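Side-chain contacts in jasmonate-induced oxygenase 2 (Arabidopsis thaliana, PDB 6LSV), which hydroxylates the stress hormone jasmonate to 12-hydroxyjasmonate with iron, molecular oxygen and 2-oxoglutarate, thereby taking part in the control of plant defence signalling: residues A[19-24]-A[219-224]; A[66-71]-A[184-189]; A[245-250]-A[254-259]; A[270-275]-A[345-350]. All coordinates share one frame; numbering follows the deposited sequence.

Contact 1: residues A[19-24]-A[219-224]; sequences SSLPDR and ELALGL. With AKG (2-oxoglutaric acid), chain C.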
loop_
_atom_site.group_PDB
_atom_site.type_symbol
_atom_site.label_atom_id
_atom_site.label_comp_id
_atom_site.label_asym_id
_atom_site.label_seq_id
_atom_site.Cartn_x
_atom_site.Cartn_y
_atom_site.Cartn_z
ATOM N N SER A 19 17.783 -18.397 17.685
ATOM C CA SER A 19 17.181 -19.720 17.771
ATOM C C SER A 19 15.660 -19.653 17.826
ATOM O O SER A 19 14.999 -20.665 17.573
ATOM C CB SER A 19 17.703 -20.453 19.016
ATOM O OG SER A 19 17.250 -19.821 20.203
ATOM N N SER A 20 15.097 -18.488 18.152
ATOM C CA SER A 20 13.673 -18.354 18.413
ATOM C C SER A 20 13.162 -17.086 17.743
ATOM O O SER A 20 13.914 -16.341 17.108
ATOM C CB SER A 20 13.391 -18.317 19.919
ATOM O OG SER A 20 14.206 -17.341 20.547
ATOM N N LEU A 21 11.863 -16.846 17.889
ATOM C CA LEU A 21 11.243 -15.599 17.469
ATOM C C LEU A 21 10.883 -14.802 18.711
ATOM O O LEU A 21 10.137 -15.312 19.562
ATOM C CB LEU A 21 9.997 -15.869 16.627
ATOM C CG LEU A 21 9.563 -14.751 15.680
ATOM C CD1 LEU A 21 10.661 -14.441 14.678
ATOM C CD2 LEU A 21 8.268 -15.118 14.972
ATOM N N PRO A 22 11.395 -13.585 18.874
ATOM C CA PRO A 22 10.987 -12.759 20.018
ATOM C C PRO A 22 9.470 -12.622 20.087
ATOM O O PRO A 22 8.784 -12.567 19.063
ATOM C CB PRO A 22 11.668 -11.415 19.741
ATOM C CG PRO A 22 12.846 -11.761 18.887
ATOM C CD PRO A 22 12.415 -12.924 18.041
ATOM N N ASP A 23 8.945 -12.579 21.318
ATOM C CA ASP A 23 7.498 -12.572 21.519
ATOM C C ASP A 23 6.834 -11.342 20.911
ATOM O O ASP A 23 5.654 -11.411 20.545
ATOM C CB ASP A 23 7.168 -12.674 23.016
ATOM C CG ASP A 23 5.670 -12.868 23.281
ATOM O OD1 ASP A 23 4.899 -11.886 23.200
ATOM O OD2 ASP A 23 5.262 -14.018 23.557
ATOM N N ARG A 24 7.563 -10.228 20.774
ATOM C CA ARG A 24 6.995 -9.048 20.132
ATOM C C ARG A 24 6.544 -9.331 18.704
ATOM O O ARG A 24 5.684 -8.613 18.183
ATOM C CB ARG A 24 8.005 -7.896 20.125
ATOM C CG ARG A 24 8.465 -7.419 21.503
ATOM C CD ARG A 24 7.335 -6.802 22.311
ATOM N NE ARG A 24 6.634 -5.750 21.580
ATOM C CZ ARG A 24 7.031 -4.484 21.519
ATOM N NH1 ARG A 24 8.132 -4.098 22.150
ATOM N NH2 ARG A 24 6.325 -3.599 20.827
ATOM N N GLU A 219 5.779 -19.242 10.533
ATOM C CA GLU A 219 4.409 -19.653 10.814
ATOM C C GLU A 219 3.836 -18.973 12.053
ATOM O O GLU A 219 2.638 -19.123 12.322
ATOM C CB GLU A 219 4.332 -21.176 10.960
ATOM C CG GLU A 219 4.591 -21.698 12.362
ATOM C CD GLU A 219 6.070 -21.835 12.677
ATOM O OE1 GLU A 219 6.907 -21.452 11.829
ATOM O OE2 GLU A 219 6.393 -22.328 13.778
ATOM N N LEU A 220 4.652 -18.238 12.810
ATOM C CA LEU A 220 4.174 -17.440 13.932
ATOM C C LEU A 220 4.131 -15.953 13.624
ATOM O O LEU A 220 3.541 -15.191 14.398
ATOM C CB LEU A 220 5.062 -17.649 15.166
ATOM C CG LEU A 220 5.364 -19.061 15.665
ATOM C CD1 LEU A 220 6.307 -18.993 16.861
ATOM C CD2 LEU A 220 4.086 -19.789 16.027
ATOM N N ALA A 221 4.744 -15.524 12.528
ATOM C CA ALA A 221 4.977 -14.117 12.264
ATOM C C ALA A 221 4.205 -13.676 11.029
ATOM O O ALA A 221 3.695 -14.489 10.255
ATOM C CB ALA A 221 6.476 -13.840 12.082
ATOM N N LEU A 222 4.124 -12.360 10.862
ATOM C CA LEU A 222 3.552 -11.747 9.675
ATOM C C LEU A 222 4.482 -10.632 9.233
ATOM O O LEU A 222 4.921 -9.826 10.059
ATOM C CB LEU A 222 2.149 -11.195 9.945
ATOM C CG LEU A 222 0.986 -12.188 9.895
ATOM C CD1 LEU A 222 -0.296 -11.528 10.367
ATOM C CD2 LEU A 222 0.814 -12.748 8.497
ATOM N N GLY A 223 4.805 -10.604 7.939
ATOM C CA GLY A 223 5.568 -9.486 7.417
ATOM C C GLY A 223 4.819 -8.179 7.551
ATOM O O GLY A 223 5.421 -7.133 7.805
ATOM N N LEU A 224 3.496 -8.226 7.410
ATOM C CA LEU A 224 2.642 -7.053 7.568
ATOM C C LEU A 224 1.250 -7.531 7.954
ATOM O O LEU A 224 0.651 -8.338 7.235
ATOM C CB LEU A 224 2.607 -6.238 6.278
ATOM C CG LEU A 224 2.083 -4.806 6.360
ATOM C CD1 LEU A 224 2.731 -4.056 7.514
ATOM C CD2 LEU A 224 2.333 -4.101 5.035
HETATM C C1 AKG C . 1.684 -2.622 1.351
HETATM O O1 AKG C . 0.768 -1.991 0.767
HETATM O O2 AKG C . 2.508 -1.989 2.067
HETATM C C2 AKG C . 1.763 -4.145 1.202
HETATM O O5 AKG C . 0.857 -4.803 1.591
HETATM C C3 AKG C . 2.975 -4.843 0.568
HETATM C C4 AKG C . 2.493 -6.049 -0.244
HETATM C C5 AKG C . 3.643 -7.018 -0.525
HETATM O O3 AKG C . 3.643 -7.738 -1.558
HETATM O O4 AKG C . 4.597 -7.095 0.288
#

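Contact 2: residues A[66-71]-A[184-189]; sequences ARISEA and STNLGL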
loop_
_atom_site.group_PDB
_atom_site.type_symbol
_atom_site.label_atom_id
_atom_site.label_comp_id
_atom_site.label_asym_id
_atom_site.label_seq_id
_atom_site.Cartn_x
_atom_site.Cartn_y
_atom_site.Cartn_z
ATOM N N ALA A 66 -16.450 -4.797 -17.633
ATOM C CA ALA A 66 -17.254 -5.545 -16.676
ATOM C C ALA A 66 -16.370 -6.288 -15.681
ATOM O O ALA A 66 -16.703 -6.375 -14.494
ATOM C CB ALA A 66 -18.181 -6.513 -17.409
ATOM N N ARG A 67 -15.233 -6.817 -16.140
ATOM C CA ARG A 67 -14.350 -7.562 -15.247
ATOM C C ARG A 67 -13.674 -6.637 -14.243
ATOM O O ARG A 67 -13.594 -6.953 -13.050
ATOM C CB ARG A 67 -13.302 -8.331 -16.049
ATOM C CG ARG A 67 -13.862 -9.461 -16.886
ATOM C CD ARG A 67 -12.855 -9.878 -17.941
ATOM N NE ARG A 67 -11.497 -9.898 -17.405
ATOM C CZ ARG A 67 -10.651 -10.910 -17.560
ATOM N NH1 ARG A 67 -11.025 -11.986 -18.238
ATOM N NH2 ARG A 67 -9.430 -10.849 -17.039
ATOM N N ILE A 68 -13.170 -5.493 -14.715
ATOM C CA ILE A 68 -12.556 -4.516 -13.819
ATOM C C ILE A 68 -13.549 -4.083 -12.748
ATOM O O ILE A 68 -13.238 -4.068 -11.551
ATOM C CB ILE A 68 -12.047 -3.304 -14.619
ATOM C CG1 ILE A 68 -10.941 -3.708 -15.594
ATOM C CG2 ILE A 68 -11.560 -2.212 -13.680
ATOM C CD1 ILE A 68 -10.497 -2.564 -16.472
ATOM N N SER A 69 -14.764 -3.719 -13.168
ATOM C CA SER A 69 -15.780 -3.308 -12.209
ATOM C C SER A 69 -16.209 -4.472 -11.328
ATOM O O SER A 69 -16.506 -4.272 -10.144
ATOM C CB SER A 69 -16.986 -2.718 -12.936
ATOM O OG SER A 69 -18.171 -2.927 -12.189
ATOM N N GLU A 70 -16.238 -5.691 -11.874
ATOM C CA GLU A 70 -16.521 -6.852 -11.038
ATOM C C GLU A 70 -15.437 -7.050 -9.983
ATOM O O GLU A 70 -15.732 -7.444 -8.849
ATOM C CB GLU A 70 -16.664 -8.102 -11.901
ATOM C CG GLU A 70 -17.624 -9.146 -11.343
ATOM C CD GLU A 70 -19.071 -8.669 -11.310
ATOM O OE1 GLU A 70 -19.492 -8.101 -10.277
ATOM O OE2 GLU A 70 -19.791 -8.868 -12.314
ATOM N N ALA A 71 -14.178 -6.776 -10.337
ATOM C CA ALA A 71 -13.087 -6.939 -9.382
ATOM C C ALA A 71 -13.151 -5.876 -8.290
ATOM O O ALA A 71 -12.985 -6.181 -7.100
ATOM C CB ALA A 71 -11.741 -6.887 -10.107
ATOM N N SER A 184 -13.887 5.689 -12.525
ATOM C CA SER A 184 -15.017 6.613 -12.602
ATOM C C SER A 184 -16.069 6.114 -13.584
ATOM O O SER A 184 -17.262 6.054 -13.262
ATOM C CB SER A 184 -14.542 8.000 -13.040
ATOM O OG SER A 184 -13.630 8.569 -12.122
ATOM N N THR A 185 -15.646 5.797 -14.809
ATOM C CA THR A 185 -16.577 5.380 -15.848
ATOM C C THR A 185 -17.364 4.149 -15.419
ATOM O O THR A 185 -18.580 4.073 -15.632
ATOM C CB THR A 185 -15.800 5.110 -17.132
ATOM O OG1 THR A 185 -15.360 6.353 -17.687
ATOM C CG2 THR A 185 -16.658 4.377 -18.140
ATOM N N ASN A 186 -16.694 3.183 -14.787
ATOM C CA ASN A 186 -17.375 1.965 -14.368
ATOM C C ASN A 186 -18.493 2.238 -13.370
ATOM O O ASN A 186 -19.369 1.388 -13.195
ATOM C CB ASN A 186 -16.365 0.977 -13.785
ATOM C CG ASN A 186 -15.797 0.041 -14.833
ATOM O OD1 ASN A 186 -16.540 -0.565 -15.603
ATOM N ND2 ASN A 186 -14.475 -0.074 -14.875
ATOM N N LEU A 187 -18.489 3.395 -12.714
ATOM C CA LEU A 187 -19.589 3.795 -11.850
ATOM C C LEU A 187 -20.623 4.640 -12.580
ATOM O O LEU A 187 -21.495 5.229 -11.933
ATOM C CB LEU A 187 -19.061 4.560 -10.631
ATOM C CG LEU A 187 -18.264 3.757 -9.598
ATOM C CD1 LEU A 187 -17.773 4.641 -8.457
ATOM C CD2 LEU A 187 -19.082 2.590 -9.064
ATOM N N GLY A 188 -20.545 4.715 -13.908
ATOM C CA GLY A 188 -21.476 5.527 -14.666
ATOM C C GLY A 188 -21.295 7.017 -14.488
ATOM O O GLY A 188 -22.242 7.779 -14.705
ATOM N N LEU A 189 -20.104 7.456 -14.091
ATOM C CA LEU A 189 -19.813 8.864 -13.876
ATOM C C LEU A 189 -19.007 9.428 -15.040
ATOM O O LEU A 189 -18.448 8.688 -15.855
ATOM C CB LEU A 189 -19.034 9.069 -12.574
ATOM C CG LEU A 189 -19.537 8.383 -11.303
ATOM C CD1 LEU A 189 -18.422 8.305 -10.273
ATOM C CD2 LEU A 189 -20.733 9.117 -10.734
#

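Contact 3: residues A[245-250]-A[254-259]; sequences LQVRKD and ITVKPH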
loop_
_atom_site.group_PDB
_atom_site.type_symbol
_atom_site.label_atom_id
_atom_site.label_comp_id
_atom_site.label_asym_id
_atom_site.label_seq_id
_atom_site.Cartn_x
_atom_site.Cartn_y
_atom_site.Cartn_z
ATOM N N LEU A 245 2.387 -11.956 -0.516
ATOM C CA LEU A 245 1.205 -11.108 -0.449
ATOM C C LEU A 245 -0.055 -11.965 -0.410
ATOM O O LEU A 245 -0.214 -12.894 -1.210
ATOM C CB LEU A 245 1.167 -10.158 -1.642
ATOM C CG LEU A 245 -0.146 -9.407 -1.838
ATOM C CD1 LEU A 245 -0.275 -8.297 -0.810
ATOM C CD2 LEU A 245 -0.224 -8.854 -3.244
ATOM N N GLN A 246 -0.949 -11.654 0.525
ATOM C CA GLN A 246 -2.199 -12.383 0.684
ATOM C C GLN A 246 -3.353 -11.398 0.793
ATOM O O GLN A 246 -3.260 -10.411 1.527
ATOM C CB GLN A 246 -2.160 -13.289 1.919
ATOM C CG GLN A 246 -1.101 -14.373 1.860
ATOM C CD GLN A 246 -1.361 -15.480 2.857
ATOM O OE1 GLN A 246 -1.709 -15.220 4.006
ATOM N NE2 GLN A 246 -1.197 -16.724 2.421
ATOM N N VAL A 247 -4.433 -11.666 0.067
ATOM C CA VAL A 247 -5.648 -10.864 0.141
ATOM C C VAL A 247 -6.743 -11.721 0.759
ATOM O O VAL A 247 -6.747 -12.950 0.625
ATOM C CB VAL A 247 -6.078 -10.322 -1.240
ATOM C CG1 VAL A 247 -4.931 -9.573 -1.907
ATOM C CG2 VAL A 247 -6.562 -11.451 -2.130
ATOM N N ARG A 248 -7.672 -11.073 1.453
ATOM C CA ARG A 248 -8.732 -11.781 2.155
ATOM C C ARG A 248 -10.053 -11.627 1.413
ATOM O O ARG A 248 -10.466 -10.506 1.092
ATOM C CB ARG A 248 -8.878 -11.288 3.593
ATOM C CG ARG A 248 -9.957 -12.030 4.364
ATOM C CD ARG A 248 -10.722 -11.105 5.281
ATOM N NE ARG A 248 -10.015 -10.901 6.538
ATOM C CZ ARG A 248 -10.610 -10.844 7.724
ATOM N NH1 ARG A 248 -11.926 -10.975 7.809
ATOM N NH2 ARG A 248 -9.893 -10.654 8.825
ATOM N N LYS A 249 -10.706 -12.759 1.147
ATOM C CA LYS A 249 -12.040 -12.801 0.557
ATOM C C LYS A 249 -12.932 -13.643 1.458
ATOM O O LYS A 249 -12.837 -14.874 1.449
ATOM C CB LYS A 249 -12.007 -13.381 -0.852
ATOM C CG LYS A 249 -13.361 -13.389 -1.547
ATOM C CD LYS A 249 -13.880 -11.980 -1.785
ATOM C CE LYS A 249 -15.231 -12.010 -2.480
ATOM N NZ LYS A 249 -16.024 -10.784 -2.191
ATOM N N ASP A 250 -13.793 -12.983 2.231
ATOM C CA ASP A 250 -14.767 -13.644 3.104
ATOM C C ASP A 250 -14.096 -14.692 3.996
ATOM O O ASP A 250 -14.383 -15.890 3.926
ATOM C CB ASP A 250 -15.900 -14.264 2.279
ATOM C CG ASP A 250 -16.766 -13.218 1.596
ATOM O OD1 ASP A 250 -16.949 -12.120 2.166
ATOM O OD2 ASP A 250 -17.261 -13.493 0.485
ATOM N N ILE A 254 -5.748 -15.672 0.772
ATOM C CA ILE A 254 -5.354 -16.227 -0.516
ATOM C C ILE A 254 -4.019 -15.619 -0.920
ATOM O O ILE A 254 -3.884 -14.392 -0.978
ATOM C CB ILE A 254 -6.425 -15.959 -1.589
ATOM C CG1 ILE A 254 -7.775 -16.513 -1.130
ATOM C CG2 ILE A 254 -6.020 -16.565 -2.915
ATOM C CD1 ILE A 254 -8.963 -15.777 -1.703
ATOM N N THR A 255 -3.041 -16.475 -1.206
ATOM C CA THR A 255 -1.719 -16.013 -1.607
ATOM C C THR A 255 -1.705 -15.686 -3.095
ATOM O O THR A 255 -2.160 -16.484 -3.921
ATOM C CB THR A 255 -0.664 -17.072 -1.287
ATOM O OG1 THR A 255 -0.806 -17.491 0.076
ATOM C CG2 THR A 255 0.732 -16.514 -1.501
ATOM N N VAL A 256 -1.169 -14.518 -3.435
ATOM C CA VAL A 256 -1.220 -13.975 -4.787
ATOM C C VAL A 256 0.071 -14.329 -5.513
ATOM O O VAL A 256 1.166 -13.982 -5.054
ATOM C CB VAL A 256 -1.433 -12.454 -4.763
ATOM C CG1 VAL A 256 -1.137 -11.847 -6.123
ATOM C CG2 VAL A 256 -2.848 -12.125 -4.315
ATOM N N LYS A 257 -0.053 -15.013 -6.647
ATOM C CA LYS A 257 1.100 -15.257 -7.509
ATOM C C LYS A 257 1.325 -14.050 -8.409
ATOM O O LYS A 257 0.459 -13.736 -9.233
ATOM C CB LYS A 257 0.900 -16.506 -8.357
ATOM C CG LYS A 257 1.954 -16.655 -9.445
ATOM C CD LYS A 257 1.899 -17.997 -10.157
ATOM C CE LYS A 257 0.584 -18.715 -9.944
ATOM N NZ LYS A 257 0.362 -19.728 -11.015
ATOM N N PRO A 258 2.453 -13.352 -8.293
ATOM C CA PRO A 258 2.656 -12.154 -9.112
ATOM C C PRO A 258 2.890 -12.514 -10.570
ATOM O O PRO A 258 3.565 -13.493 -10.891
ATOM C CB PRO A 258 3.895 -11.508 -8.486
ATOM C CG PRO A 258 4.660 -12.670 -7.953
ATOM C CD PRO A 258 3.624 -13.643 -7.447
ATOM N N HIS A 259 2.304 -11.717 -11.451
ATOM C CA HIS A 259 2.498 -11.844 -12.886
ATOM C C HIS A 259 3.635 -10.928 -13.329
ATOM O O HIS A 259 3.702 -9.776 -12.894
ATOM C CB HIS A 259 1.216 -11.487 -13.636
ATOM C CG HIS A 259 1.266 -11.781 -15.103
ATOM N ND1 HIS A 259 0.802 -12.961 -15.641
ATOM C CD2 HIS A 259 1.721 -11.046 -16.145
ATOM C CE1 HIS A 259 0.973 -12.943 -16.952
ATOM N NE2 HIS A 259 1.528 -11.791 -17.283
HETATM O O HOH W 1 2.949 -13.080 -3.598
#

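Contact 4: residues A[270-275]-A[345-350]; sequences QIQILS and SHVESH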
loop_
_atom_site.group_PDB
_atom_site.type_symbol
_atom_site.label_atom_id
_atom_site.label_comp_id
_atom_site.label_asym_id
_atom_site.label_seq_id
_atom_site.Cartn_x
_atom_site.Cartn_y
_atom_site.Cartn_z
ATOM N N GLN A 270 -10.203 5.460 0.784
ATOM C CA GLN A 270 -10.811 6.699 0.315
ATOM C C GLN A 270 -11.751 6.460 -0.862
ATOM O O GLN A 270 -12.783 7.132 -0.973
ATOM C CB GLN A 270 -9.724 7.705 -0.063
ATOM C CG GLN A 270 -8.884 8.166 1.117
ATOM C CD GLN A 270 -9.731 8.574 2.308
ATOM O OE1 GLN A 270 -10.602 9.437 2.197
ATOM N NE2 GLN A 270 -9.484 7.948 3.454
ATOM N N ILE A 271 -11.425 5.511 -1.740
ATOM C CA ILE A 271 -12.306 5.247 -2.872
ATOM C C ILE A 271 -13.535 4.461 -2.430
ATOM O O ILE A 271 -14.632 4.683 -2.955
ATOM C CB ILE A 271 -11.531 4.536 -3.994
ATOM C CG1 ILE A 271 -10.540 5.509 -4.636
ATOM C CG2 ILE A 271 -12.478 3.977 -5.049
ATOM C CD1 ILE A 271 -9.880 4.986 -5.891
ATOM N N GLN A 272 -13.392 3.559 -1.454
ATOM C CA GLN A 272 -14.569 2.895 -0.902
ATOM C C GLN A 272 -15.570 3.918 -0.380
ATOM O O GLN A 272 -16.783 3.772 -0.578
ATOM C CB GLN A 272 -14.170 1.920 0.208
ATOM C CG GLN A 272 -15.360 1.401 1.027
ATOM C CD GLN A 272 -15.055 0.147 1.839
ATOM O OE1 GLN A 272 -14.174 -0.640 1.494
ATOM N NE2 GLN A 272 -15.798 -0.047 2.919
ATOM N N ILE A 273 -15.075 4.976 0.269
ATOM C CA ILE A 273 -15.953 6.019 0.787
ATOM C C ILE A 273 -16.571 6.822 -0.353
ATOM O O ILE A 273 -17.772 7.118 -0.337
ATOM C CB ILE A 273 -15.183 6.923 1.768
ATOM C CG1 ILE A 273 -14.682 6.113 2.966
ATOM C CG2 ILE A 273 -16.057 8.076 2.239
ATOM C CD1 ILE A 273 -13.457 6.700 3.619
ATOM N N LEU A 274 -15.768 7.182 -1.360
ATOM C CA LEU A 274 -16.288 7.971 -2.475
ATOM C C LEU A 274 -17.339 7.198 -3.263
ATOM O O LEU A 274 -18.376 7.756 -3.647
ATOM C CB LEU A 274 -15.142 8.408 -3.388
ATOM C CG LEU A 274 -14.333 9.614 -2.899
ATOM C CD1 LEU A 274 -13.067 9.789 -3.716
ATOM C CD2 LEU A 274 -15.165 10.884 -2.945
ATOM N N SER A 275 -17.102 5.911 -3.501
ATOM C CA SER A 275 -18.057 5.075 -4.212
ATOM C C SER A 275 -19.250 4.678 -3.350
ATOM O O SER A 275 -20.022 3.807 -3.766
ATOM C CB SER A 275 -17.361 3.819 -4.748
ATOM O OG SER A 275 -16.973 2.949 -3.699
ATOM N N SER A 345 -11.114 -2.289 10.162
ATOM C CA SER A 345 -11.896 -1.685 11.233
ATOM C C SER A 345 -11.848 -0.165 11.189
ATOM O O SER A 345 -12.744 0.486 11.742
ATOM C CB SER A 345 -11.414 -2.190 12.597
ATOM O OG SER A 345 -10.119 -1.707 12.902
ATOM N N HIS A 346 -10.832 0.414 10.540
ATOM C CA HIS A 346 -10.747 1.868 10.445
ATOM C C HIS A 346 -11.873 2.433 9.582
ATOM O O HIS A 346 -12.543 3.396 9.973
ATOM C CB HIS A 346 -9.381 2.283 9.896
ATOM C CG HIS A 346 -8.257 2.124 10.874
ATOM N ND1 HIS A 346 -6.997 1.709 10.499
ATOM C CD2 HIS A 346 -8.204 2.325 12.213
ATOM C CE1 HIS A 346 -6.217 1.658 11.565
ATOM N NE2 HIS A 346 -6.925 2.030 12.618
ATOM N N VAL A 347 -12.107 1.840 8.407
ATOM C CA VAL A 347 -13.161 2.350 7.536
ATOM C C VAL A 347 -14.541 1.887 8.004
ATOM O O VAL A 347 -15.535 2.600 7.819
ATOM C CB VAL A 347 -12.896 1.952 6.070
ATOM C CG1 VAL A 347 -12.902 0.441 5.902
ATOM C CG2 VAL A 347 -13.915 2.605 5.137
ATOM N N GLU A 348 -14.638 0.712 8.626
ATOM C CA GLU A 348 -15.949 0.247 9.065
ATOM C C GLU A 348 -16.423 0.967 10.322
ATOM O O GLU A 348 -17.632 1.128 10.514
ATOM C CB GLU A 348 -15.926 -1.267 9.273
ATOM C CG GLU A 348 -16.508 -2.028 8.081
ATOM C CD GLU A 348 -15.771 -3.318 7.788
ATOM O OE1 GLU A 348 -15.236 -3.917 8.745
ATOM O OE2 GLU A 348 -15.721 -3.734 6.608
ATOM N N SER A 349 -15.506 1.420 11.178
ATOM C CA SER A 349 -15.905 2.316 12.257
ATOM C C SER A 349 -16.211 3.722 11.760
ATOM O O SER A 349 -16.631 4.571 12.556
ATOM C CB SER A 349 -14.816 2.376 13.327
ATOM O OG SER A 349 -13.757 3.217 12.915
ATOM N N HIS A 350 -15.998 3.984 10.472
ATOM C CA HIS A 350 -16.316 5.265 9.860
ATOM C C HIS A 350 -17.723 5.298 9.274
ATOM O O HIS A 350 -18.225 6.386 8.973
ATOM C CB HIS A 350 -15.277 5.581 8.771
ATOM C CG HIS A 350 -15.267 7.010 8.318
ATOM N ND1 HIS A 350 -15.189 8.072 9.193
ATOM C CD2 HIS A 350 -15.302 7.548 7.076
ATOM C CE1 HIS A 350 -15.191 9.203 8.510
ATOM N NE2 HIS A 350 -15.257 8.914 7.223
HETATM O O HOH W 2 -16.475 -2.856 4.206
#

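Contact 1: residues A[19-24]-A[219-224]
With chi1 at -157° and chi2 at 60°, Leu-21 swings its CG beside its own carbonyl carbon and sends CD2 across to Leu-220 and Ala-221. That one methyl carries the whole contact: Leu-21 CD2 lies 3.6 Å from Ala-221 CB and 4.1 Å from Leu-220 CB. Leu-220 meets it at the root of its side chain, and the two leucines run past each other in opposite directions. Trp-135, Cys-215 and Pro-216 also pack on Leu-21, so an N-terminal loop is tucked against the loop that leads from strand 204-212 into strand 224-225 of the dioxygenase fold. Further along, Gly-223 and Leu-224 both face Val-286 in a classic beta bulge. Leu-224 belongs to the pockets of both jasmonate and 2-oxoglutarate, and its CD2 comes 3.6 Å from O2 of the 2-oxoglutarate. Within the two segments Leu-21 does not reach Leu-224; it holds Leu-220 and Ala-221, a few residues ahead of it in the same loop. No hydrogen bond or charge pair joins the two segments; their attachment is dispersion between aliphatic carbons, which by itself sets little direction, while backbone bonds such as that between Leu-220 and Lys-27 supply the polar hold nearby.

Contact 2: residues A[66-71]-A[184-189]
Ile-68 is the first residue of helix 63-74 within this segment to meet Asn-186. Its chi1 of -64° sets CG2 anti to the backbone N, and this short branch approaches the nitrogen end of the amide, Ile-68 CG2 lying 3.8 Å from Asn-186 ND2. The two side chains cross at about a right angle, with the CG2 methyl against the NH2 group. One residue on, Ser-69 brings its CB rather than its hydroxyl. Ser-69 CB sits 3.5 Å from Asn-186 OD1, and nearly as close are Asn-186 CG, at 3.6 Å from Ser-69 CB, and Asn-186 CB, at 3.8 Å from it, so the serine methylene lies against the side chain from its root to its oxygen. The main chains come close here, 5.9 Å from Ser-69 CA to Asn-186 CA. Ser-69 OG instead has a weak hydrogen bond with Arg-73 NE on its own helix; no hydrogen bond crosses between the segments. Helix 161-186 closes just past this contact in a Schellman motif: Gly-188, with positive phi, gives its N to Thr-185 O, while Leu-189 N reaches Ser-184 O. The contact is plain packing away from the active site. Ile-68 also rests on Ile-48 of strand 47-49, at the edge of the main sheet, Asn-186 touches Met-65 and Tyr-279, and Leu-187 packs on Phe-194 of helix 193-197.

Contact 3: residues A[245-250]-A[254-259]
Val-247 and Ile-254 form an antiparallel hydrogen-bonded pair, N to O in both directions, Gln-246 with Thr-255 forms the adjoining non-hydrogen-bonded pair, with CA atoms 4.3 Å apart, and a further bond, Val-256 N to Leu-245 O at 2.9 Å, is nearly straight, with 167° at the hydrogen.

Gln-246 and Thr-255 share one face. The glutamine stretches out beyond CG until NE2 is placed to donate to Thr-255 OG1, though the modelled separation is implausibly short and its length should be treated as doubtful. Thr-255 OG1 stands beside its own backbone N, chi1 -51°, which turns it to the amide. Gln-246 OE1, in turn, accepts from Arg-285 NE. This hairpin belongs to a small antiparallel sheet in which strand 245-248 lies between 253-255 and 284-286, the last carrying the iron ligand His-284; together with the larger sheet it builds the double-stranded beta-helix of 2-oxoglutarate oxygenases.

On the face of Val-247 and Ile-254 the packing is aliphatic: Val-247 CG1 meets Val-256 CG2 at 4.1 Å, and Lys-249 CB lies 4.0 Å from Ile-254 CD1. The amino end of Lys-249 leads elsewhere, bonding to Gly-74 O with its cation over Trp-75. Leu-245 runs alongside Val-256, pointing the same way, its CD2 4.1 Å from Val-256 CB. Both rest on Ile-264, and Leu-245 also touches the bound 2-oxoglutarate. A water donates to Val-256 O and accepts weakly from Leu-245 N.

Contact 4: residues A[270-275]-A[345-350]
Val-347 projects from the C-terminal helix 345-348 toward Gln-272 and Ile-273 of helix 269-274, the helix that follows strand 263-267 of the double-stranded beta-helix core. Its chi1 of 62° puts CG2 anti to the backbone N, where it meets both partners. Ile-273 and Val-347 slide past one another in opposite directions, bringing Ile-273 CG1 to 4.2 Å from Val-347 CG2. Gln-272, extended beyond CG, comes across the valine at a slant and presents its amide nitrogen to the two methyls; NE2 of Gln-272 is 3.9 Å from CG2 of Val-347. The outer methyl of Ile-273 goes on to His-350, whose side chain it crosses at about a right angle, with Ile-273 CD1 4.0 Å from His-350 CD2. Ile-273 thus fits against the valine along its shaft and against the imidazole at its end.

All four touching residues are buried, and Tyr-332 and Ile-309 add to the packing round Val-347 and Ile-273 respectively. The buried amide of Gln-272 is well supplied: OE1 accepts from Ser-281 N and Lys-344 NZ, and NE2 is bonded to Tyr-324 OH. These bonds fix which way round the amide lies. A water completes the polar link between the helices, accepting from Gln-272 NE2 at 3.2 Å and donating to Glu-348 OE2 at 2.7 Å.

In the fold
Contacts 1 and 2 lie on opposite sides of the chain's centre, their own centres 40 Å apart, although contact 2 falls wholly within the 194 residues separating the segments of contact 1. Contact 3 and then contact 4 follow later in the sequence. The Leu-245 side chain of contact 3 lies about 7 Å from the iron, and both it and contact 1's Leu-224 touch 2-oxoglutarate, although contacts 1 and 3 have centres 21 Å apart. Contacts 2 and 4 meet directly, Leu-187 CD1 packing 3.8 Å from Ser-275 CB. Together they join helices 63-74, 161-186, 269-274 and 345-348 beside the catalytic beta core, whose cosubstrate pocket contacts 1 and 3 help to line.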